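Local atomic coordinates of S-adenosylmethionine:2-demethylmenaquinone methyltransferase (Geobacillus kaustophilus, PDB entry 2PCN), a protein that is an RraA-like family protein built round a mixed beta sheet, with three chains in its assembly. Residues Val37-Asp42 with Val69-Asp74. Numbering follows the deposited sequence.
Sequences VDVFED and VALLGD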
# COMPACT_ATOMS: atom_id res chain seq x y z
N VAL A 37 -7.90 24.73 -0.77
CA VAL A 37 -7.76 25.06 0.64
C VAL A 37 -6.30 24.80 1.01
O VAL A 37 -5.76 23.73 0.73
CB VAL A 37 -8.64 24.17 1.55
CG1 VAL A 37 -8.46 24.59 3.00
CG2 VAL A 37 -10.10 24.29 1.15
N ASP A 38 -5.67 25.79 1.63
CA ASP A 38 -4.27 25.68 2.03
C ASP A 38 -4.22 25.80 3.56
O ASP A 38 -4.54 26.85 4.12
CB ASP A 38 -3.46 26.80 1.37
CG ASP A 38 -1.97 26.63 1.54
OD1 ASP A 38 -1.46 25.50 1.33
OD2 ASP A 38 -1.29 27.62 1.86
N VAL A 39 -3.84 24.71 4.22
CA VAL A 39 -3.79 24.68 5.68
C VAL A 39 -2.58 23.91 6.21
O VAL A 39 -1.82 23.32 5.45
CB VAL A 39 -5.05 24.01 6.27
CG1 VAL A 39 -6.30 24.75 5.81
CG2 VAL A 39 -5.11 22.54 5.83
N PHE A 40 -2.43 23.93 7.53
CA PHE A 40 -1.36 23.21 8.20
C PHE A 40 -1.87 22.67 9.53
O PHE A 40 -1.95 23.40 10.52
CB PHE A 40 -0.15 24.12 8.43
CG PHE A 40 1.02 23.41 9.05
CD1 PHE A 40 1.60 22.32 8.42
CD2 PHE A 40 1.53 23.83 10.28
CE1 PHE A 40 2.67 21.64 9.00
CE2 PHE A 40 2.60 23.16 10.86
CZ PHE A 40 3.17 22.06 10.22
N GLU A 41 -2.26 21.39 9.51
CA GLU A 41 -2.77 20.70 10.69
C GLU A 41 -4.00 21.36 11.32
O GLU A 41 -4.25 21.23 12.52
CB GLU A 41 -1.63 20.55 11.71
CG GLU A 41 -0.31 20.15 11.06
CD GLU A 41 0.77 19.76 12.05
OE1 GLU A 41 0.90 20.44 13.09
OE2 GLU A 41 1.50 18.78 11.79
N ASP A 42 -4.78 22.05 10.49
CA ASP A 42 -6.00 22.73 10.94
C ASP A 42 -7.03 22.48 9.83
O ASP A 42 -6.71 22.62 8.65
CB ASP A 42 -5.74 24.23 11.10
CG ASP A 42 -6.83 24.93 11.90
OD1 ASP A 42 -7.99 24.97 11.43
OD2 ASP A 42 -6.53 25.45 12.99
N VAL A 69 -1.72 14.85 12.06
CA VAL A 69 -3.16 14.94 12.30
C VAL A 69 -3.94 14.61 11.03
O VAL A 69 -3.40 14.64 9.93
CB VAL A 69 -3.61 16.36 12.76
CG1 VAL A 69 -2.91 16.74 14.05
CG2 VAL A 69 -3.32 17.37 11.66
N ALA A 70 -5.22 14.29 11.21
CA ALA A 70 -6.10 14.00 10.10
C ALA A 70 -6.78 15.32 9.74
O ALA A 70 -7.04 16.14 10.61
CB ALA A 70 -7.14 12.96 10.51
N LEU A 71 -7.06 15.53 8.45
CA LEU A 71 -7.72 16.77 8.04
C LEU A 71 -9.17 16.53 7.63
O LEU A 71 -9.95 17.46 7.44
CB LEU A 71 -6.95 17.41 6.87
CG LEU A 71 -5.54 17.92 7.21
CD1 LEU A 71 -4.86 18.42 5.95
CD2 LEU A 71 -5.63 19.05 8.23
N LEU A 72 -9.53 15.26 7.51
CA LEU A 72 -10.89 14.90 7.13
C LEU A 72 -11.30 13.58 7.77
O LEU A 72 -10.50 12.64 7.83
CB LEU A 72 -11.00 14.81 5.60
CG LEU A 72 -12.37 14.43 5.02
CD1 LEU A 72 -12.78 15.42 3.95
CD2 LEU A 72 -12.30 13.03 4.45
N GLY A 73 -12.53 13.55 8.26
CA GLY A 73 -13.07 12.36 8.90
C GLY A 73 -14.44 12.03 8.32
O GLY A 73 -14.84 12.63 7.33
N ASP A 74 -15.17 11.12 8.95
CA ASP A 74 -16.47 10.73 8.41
C ASP A 74 -17.52 11.84 8.43
O ASP A 74 -18.37 11.89 7.55
CB ASP A 74 -16.99 9.47 9.11
CG ASP A 74 -17.43 9.73 10.53
OD1 ASP A 74 -16.70 10.41 11.27
OD2 ASP A 74 -18.52 9.23 10.90
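Val69 lays its CG2 methyl against the backbone and the root of the side chain of Glu41, with CG2 3.5 Å from Glu41 CA and 3.6 Å from Glu41 CB. The two side chains cross at about a right angle. A chi1 of -60° sets Val69 CG2 between its own backbone N and carbonyl carbon, on the side facing Glu41. The glutamate touches with its aliphatic part alone; its carboxylate runs on to Arg68, in a salt bridge, and to Ser66 OG, two partners that share OE2. Glu41 CG also lies over the centre of the Phe40 ring, 3.8 Å above its plane. Leu71 fills the next place along the contact with both branches. Its CD1 meets Val39 CG2 tip to tip at 4.1 Å, while CD2 packs against the backbone of Asp42, 3.8 Å from the carbonyl O and 3.9 Å from Asp42 N. Asp42 OD1 accepts from the backbone N of Val44, at the start of helix 44-52, and of Gly121, while OD2 takes the N of Glu120. All five touching residues are buried, and the join is van der Waals packing. It ties the loop leading from strand 30-38 into helix 44-52, the first connection of a beta-alpha-beta crossover to strand 58-62, to short strand 70-72 ahead of helix 74-82, with Val39 resting on strand 58-62 and Leu71 on strand 87-90.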